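Local coordinates for uncharacterized protein (PDB 3NAT), which is of unknown function and belongs to the DUF3013 family, with an alpha-beta half-sandwich fold, at residues H35-N47 / E64-N76. Numbering follows the deposited sequence.
Sequences HTIEVIVRLYAEN and EFIEFEDGLLFYN
With Glu69 CG anti to the backbone N (chi1 178°) and Arg42 bent at chi2 and chi3, the two side chains run side by side across a non-hydrogen-bonded pair, and Arg42 NE reaches Glu69 OE2 at 2.9 Å in a salt bridge whose hydrogen bond is weak. Glu67 OE2 adds a long salt bridge, 3.6 Å from Arg42 NE and well out of the guanidinium plane, by charge alone. Its other oxygen, OE1, lies at the edge of the Tyr44 ring, 3.2 Å from Tyr44 CE1. Farther along, the Phe65 ring lays one face over the backbone of Ala45 and Glu46, while its CE2 meets Tyr44 CB at 3.5 Å. Near the other end Phe74 O accepts from both Ile37 N (2.9 Å) and Thr36 OG1 (3.1 Å), the hydroxyl coming from above the carbonyl plane. On the reverse face Val39 CG2 touches the edge of the Phe74 ring at CE2.

An antiparallel ladder of backbone hydrogen bonds from Ile37/Phe74 to Ala45/Ile66 joins the two strands, which lie between strands 25-31 and 90-92 in a four-stranded mixed sheet. The face bearing Ile37, Val41, Leu72 and Phe74 packs against helices 9-20 and 101-125, where Phe107 meets the Phe74 ring edge-to-face and Leu115 touches Val41.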
loop_
_atom_site.group_PDB
_atom_site.type_symbol
_atom_site.label_atom_id
_atom_site.label_comp_id
_atom_site.label_asym_id
_atom_site.label_seq_id
_atom_site.Cartn_x
_atom_site.Cartn_y
_atom_site.Cartn_z
ATOM N N HIS A 35 -2.454 -2.398 11.853
ATOM C CA HIS A 35 -3.176 -3.393 11.067
ATOM C C HIS A 35 -2.271 -4.012 10.032
ATOM O O HIS A 35 -2.604 -4.069 8.847
ATOM C CB HIS A 35 -4.371 -2.752 10.379
ATOM C CG HIS A 35 -5.417 -2.285 11.334
ATOM N ND1 HIS A 35 -6.524 -3.040 11.651
ATOM C CD2 HIS A 35 -5.512 -1.150 12.063
ATOM C CE1 HIS A 35 -7.266 -2.383 12.524
ATOM N NE2 HIS A 35 -6.674 -1.233 12.791
ATOM N N THR A 36 -1.130 -4.495 10.499
ATOM C CA THR A 36 -0.057 -4.875 9.614
ATOM C C THR A 36 0.661 -6.096 10.151
ATOM O O THR A 36 0.822 -6.254 11.356
ATOM C CB THR A 36 0.923 -3.722 9.497
ATOM O OG1 THR A 36 0.977 -3.288 8.135
ATOM C CG2 THR A 36 2.296 -4.138 9.971
ATOM N N ILE A 37 1.078 -6.970 9.249
ATOM C CA ILE A 37 1.812 -8.164 9.639
ATOM C C ILE A 37 3.074 -8.248 8.814
ATOM O O ILE A 37 3.005 -8.338 7.590
ATOM C CB ILE A 37 1.001 -9.431 9.376
ATOM C CG1 ILE A 37 -0.172 -9.544 10.353
ATOM C CG2 ILE A 37 1.889 -10.645 9.480
ATOM C CD1 ILE A 37 -1.068 -10.758 10.098
ATOM N N GLU A 38 4.224 -8.220 9.475
ATOM C CA GLU A 38 5.492 -8.181 8.761
ATOM C C GLU A 38 6.274 -9.465 8.950
ATOM O O GLU A 38 6.408 -9.959 10.064
ATOM C CB GLU A 38 6.328 -7.000 9.231
ATOM C CG GLU A 38 7.696 -6.898 8.588
ATOM C CD GLU A 38 8.515 -5.721 9.136
ATOM O OE1 GLU A 38 8.133 -5.157 10.192
ATOM O OE2 GLU A 38 9.543 -5.362 8.515
ATOM N N VAL A 39 6.782 -10.001 7.850
ATOM C CA VAL A 39 7.639 -11.172 7.896
ATOM C C VAL A 39 9.084 -10.734 7.807
ATOM O O VAL A 39 9.514 -10.236 6.776
ATOM C CB VAL A 39 7.358 -12.107 6.722
ATOM C CG1 VAL A 39 8.305 -13.293 6.749
ATOM C CG2 VAL A 39 5.912 -12.561 6.754
ATOM N N ILE A 40 9.832 -10.919 8.890
ATOM C CA ILE A 40 11.240 -10.561 8.904
ATOM C C ILE A 40 12.096 -11.730 8.482
ATOM O O ILE A 40 11.776 -12.885 8.737
ATOM C CB ILE A 40 11.726 -10.132 10.281
ATOM C CG1 ILE A 40 10.590 -9.508 11.099
ATOM C CG2 ILE A 40 12.951 -9.225 10.141
ATOM C CD1 ILE A 40 9.983 -8.304 10.483
ATOM N N VAL A 41 13.223 -11.408 7.879
ATOM C CA VAL A 41 14.009 -12.390 7.177
ATOM C C VAL A 41 15.487 -12.022 7.308
ATOM O O VAL A 41 15.859 -10.865 7.102
ATOM C CB VAL A 41 13.560 -12.403 5.709
ATOM C CG1 VAL A 41 14.736 -12.447 4.772
ATOM C CG2 VAL A 41 12.608 -13.551 5.460
ATOM N N ARG A 42 16.321 -12.990 7.680
ATOM C CA ARG A 42 17.752 -12.731 7.818
ATOM C C ARG A 42 18.603 -13.789 7.145
ATOM O O ARG A 42 18.461 -14.971 7.427
ATOM C CB ARG A 42 18.158 -12.652 9.289
ATOM C CG ARG A 42 17.674 -11.426 10.016
ATOM C CD ARG A 42 16.906 -11.827 11.251
ATOM N NE ARG A 42 17.186 -10.944 12.374
ATOM C CZ ARG A 42 16.993 -11.284 13.643
ATOM N NH1 ARG A 42 17.273 -10.424 14.615
ATOM N NH2 ARG A 42 16.525 -12.491 13.941
ATOM N N LEU A 43 19.498 -13.355 6.269
ATOM C CA LEU A 43 20.533 -14.232 5.734
ATOM C C LEU A 43 21.883 -13.942 6.389
ATOM O O LEU A 43 22.205 -12.796 6.696
ATOM C CB LEU A 43 20.650 -14.076 4.218
ATOM C CG LEU A 43 19.392 -14.402 3.411
ATOM C CD1 LEU A 43 19.652 -14.322 1.910
ATOM C CD2 LEU A 43 18.868 -15.776 3.786
ATOM N N TYR A 44 22.669 -14.989 6.608
ATOM C CA TYR A 44 24.023 -14.828 7.117
ATOM C C TYR A 44 25.032 -15.419 6.141
ATOM O O TYR A 44 24.709 -16.313 5.363
ATOM C CB TYR A 44 24.167 -15.482 8.489
ATOM C CG TYR A 44 23.214 -14.937 9.529
ATOM C CD1 TYR A 44 23.474 -13.741 10.183
ATOM C CD2 TYR A 44 22.059 -15.623 9.862
ATOM C CE1 TYR A 44 22.599 -13.243 11.141
ATOM C CE2 TYR A 44 21.184 -15.137 10.816
ATOM C CZ TYR A 44 21.456 -13.946 11.453
ATOM O OH TYR A 44 20.578 -13.464 12.400
ATOM N N ALA A 45 26.252 -14.901 6.179
ATOM C CA ALA A 45 27.333 -15.416 5.349
ATOM C C ALA A 45 28.677 -15.037 5.955
ATOM O O ALA A 45 28.805 -14.007 6.619
ATOM C CB ALA A 45 27.218 -14.898 3.926
ATOM N N GLU A 46 29.676 -15.881 5.727
ATOM C CA GLU A 46 30.993 -15.674 6.307
ATOM C C GLU A 46 31.839 -14.769 5.414
ATOM O O GLU A 46 32.005 -15.039 4.226
ATOM C CB GLU A 46 31.683 -17.021 6.520
ATOM C CG GLU A 46 32.968 -16.945 7.316
ATOM C CD GLU A 46 33.672 -18.282 7.395
ATOM O OE1 GLU A 46 34.902 -18.297 7.629
ATOM O OE2 GLU A 46 32.992 -19.318 7.212
ATOM N N ASN A 47 32.364 -13.692 5.994
ATOM C CA ASN A 47 33.192 -12.736 5.259
ATOM C C ASN A 47 34.673 -13.113 5.291
ATOM O O ASN A 47 35.316 -13.046 6.340
ATOM C CB ASN A 47 33.000 -11.331 5.828
ATOM C CG ASN A 47 33.530 -10.260 4.912
ATOM O OD1 ASN A 47 33.860 -10.528 3.755
ATOM N ND2 ASN A 47 33.612 -9.033 5.419
ATOM N N GLU A 64 33.393 -10.199 9.363
ATOM C CA GLU A 64 33.748 -11.591 9.626
ATOM C C GLU A 64 32.586 -12.546 9.359
ATOM O O GLU A 64 32.776 -13.620 8.794
ATOM C CB GLU A 64 34.271 -11.758 11.058
ATOM C CG GLU A 64 33.759 -10.710 12.038
ATOM C CD GLU A 64 32.269 -10.825 12.303
ATOM O OE1 GLU A 64 31.757 -11.964 12.348
ATOM O OE2 GLU A 64 31.612 -9.776 12.476
ATOM N N PHE A 65 31.386 -12.150 9.766
ATOM C CA PHE A 65 30.181 -12.932 9.499
ATOM C C PHE A 65 29.008 -11.992 9.253
ATOM O O PHE A 65 28.330 -11.571 10.192
ATOM C CB PHE A 65 29.871 -13.867 10.666
ATOM C CG PHE A 65 29.247 -15.166 10.249
ATOM C CD1 PHE A 65 30.031 -16.297 10.066
ATOM C CD2 PHE A 65 27.881 -15.259 10.033
ATOM C CE1 PHE A 65 29.464 -17.498 9.680
ATOM C CE2 PHE A 65 27.308 -16.458 9.647
ATOM C CZ PHE A 65 28.100 -17.579 9.470
ATOM N N ILE A 66 28.778 -11.665 7.985
ATOM C CA ILE A 66 27.796 -10.652 7.622
ATOM C C ILE A 66 26.360 -11.124 7.805
ATOM O O ILE A 66 26.063 -12.314 7.754
ATOM C CB ILE A 66 27.972 -10.181 6.170
ATOM C CG1 ILE A 66 27.603 -11.295 5.206
ATOM C CG2 ILE A 66 29.400 -9.733 5.906
ATOM C CD1 ILE A 66 27.903 -10.944 3.773
ATOM N N GLU A 67 25.473 -10.166 8.025
ATOM C CA GLU A 67 24.063 -10.445 8.214
ATOM C C GLU A 67 23.253 -9.524 7.317
ATOM O O GLU A 67 23.527 -8.331 7.222
ATOM C CB GLU A 67 23.670 -10.223 9.671
ATOM C CG GLU A 67 22.240 -9.737 9.851
ATOM C CD GLU A 67 21.741 -9.933 11.270
ATOM O OE1 GLU A 67 22.587 -10.161 12.162
ATOM O OE2 GLU A 67 20.509 -9.867 11.491
ATOM N N PHE A 68 22.262 -10.082 6.641
ATOM C CA PHE A 68 21.396 -9.268 5.813
ATOM C C PHE A 68 19.958 -9.463 6.249
ATOM O O PHE A 68 19.470 -10.584 6.308
ATOM C CB PHE A 68 21.556 -9.633 4.346
ATOM C CG PHE A 68 20.688 -8.828 3.436
ATOM C CD1 PHE A 68 21.204 -7.754 2.748
ATOM C CD2 PHE A 68 19.349 -9.136 3.285
ATOM C CE1 PHE A 68 20.414 -7.007 1.914
ATOM C CE2 PHE A 68 18.551 -8.394 2.452
ATOM C CZ PHE A 68 19.086 -7.327 1.760
ATOM N N GLU A 69 19.280 -8.369 6.562
ATOM C CA GLU A 69 17.908 -8.467 7.020
ATOM C C GLU A 69 16.965 -7.723 6.090
ATOM O O GLU A 69 17.327 -6.704 5.513
ATOM C CB GLU A 69 17.778 -7.936 8.438
ATOM C CG GLU A 69 16.361 -7.971 8.960
ATOM C CD GLU A 69 16.257 -7.515 10.396
ATOM O OE1 GLU A 69 16.054 -6.299 10.614
ATOM O OE2 GLU A 69 16.382 -8.370 11.303
ATOM N N ASP A 70 15.758 -8.252 5.938
ATOM C CA ASP A 70 14.723 -7.590 5.154
ATOM C C ASP A 70 13.339 -7.945 5.696
ATOM O O ASP A 70 13.211 -8.748 6.619
ATOM C CB ASP A 70 14.839 -7.957 3.674
ATOM C CG ASP A 70 14.394 -6.831 2.757
ATOM O OD1 ASP A 70 13.553 -6.007 3.178
ATOM O OD2 ASP A 70 14.893 -6.771 1.613
ATOM N N GLY A 71 12.308 -7.336 5.121
ATOM C CA GLY A 71 10.949 -7.555 5.577
ATOM C C GLY A 71 9.909 -7.478 4.473
ATOM O O GLY A 71 10.043 -6.696 3.515
ATOM N N LEU A 72 8.871 -8.301 4.623
ATOM C CA LEU A 72 7.749 -8.363 3.697
ATOM C C LEU A 72 6.460 -8.048 4.452
ATOM O O LEU A 72 6.168 -8.674 5.465
ATOM C CB LEU A 72 7.675 -9.753 3.071
ATOM C CG LEU A 72 8.910 -10.207 2.287
ATOM C CD1 LEU A 72 9.988 -10.720 3.218
ATOM C CD2 LEU A 72 8.540 -11.278 1.282
ATOM N N LEU A 73 5.684 -7.086 3.966
ATOM C CA LEU A 73 4.568 -6.564 4.757
ATOM C C LEU A 73 3.162 -6.870 4.237
ATOM O O LEU A 73 2.882 -6.758 3.049
ATOM C CB LEU A 73 4.715 -5.055 4.922
ATOM C CG LEU A 73 3.804 -4.408 5.959
ATOM C CD1 LEU A 73 4.277 -4.771 7.357
ATOM C CD2 LEU A 73 3.808 -2.905 5.769
ATOM N N PHE A 74 2.275 -7.236 5.152
ATOM C CA PHE A 74 0.866 -7.387 4.837
ATOM C C PHE A 74 0.113 -6.231 5.462
ATOM O O PHE A 74 0.276 -5.962 6.653
ATOM C CB PHE A 74 0.348 -8.684 5.420
ATOM C CG PHE A 74 0.860 -9.901 4.728
ATOM C CD1 PHE A 74 0.238 -10.375 3.587
ATOM C CD2 PHE A 74 1.951 -10.585 5.221
ATOM C CE1 PHE A 74 0.699 -11.508 2.942
ATOM C CE2 PHE A 74 2.418 -11.719 4.584
ATOM C CZ PHE A 74 1.791 -12.181 3.440
ATOM N N TYR A 75 -0.713 -5.549 4.677
ATOM C CA TYR A 75 -1.364 -4.351 5.183
ATOM C C TYR A 75 -2.787 -4.208 4.700
ATOM O O TYR A 75 -3.146 -4.697 3.627
ATOM C CB TYR A 75 -0.584 -3.110 4.770
ATOM C CG TYR A 75 -0.663 -2.817 3.288
ATOM C CD1 TYR A 75 -1.429 -1.764 2.801
ATOM C CD2 TYR A 75 0.009 -3.605 2.375
ATOM C CE1 TYR A 75 -1.505 -1.495 1.440
ATOM C CE2 TYR A 75 -0.069 -3.350 1.017
ATOM C CZ TYR A 75 -0.814 -2.286 0.553
ATOM O OH TYR A 75 -0.878 -2.041 -0.804
ATOM N N ASN A 76 -3.590 -3.530 5.514
ATOM C CA ASN A 76 -4.940 -3.146 5.131
ATOM C C ASN A 76 -4.891 -1.775 4.488
ATOM O O ASN A 76 -4.525 -0.809 5.141
ATOM C CB ASN A 76 -5.847 -3.098 6.354
ATOM C CG ASN A 76 -7.298 -2.857 5.989
ATOM O OD1 ASN A 76 -7.609 -2.388 4.897
ATOM N ND2 ASN A 76 -8.198 -3.183 6.907
HETATM O O HOH W 1 -7.112 -4.843 8.878
#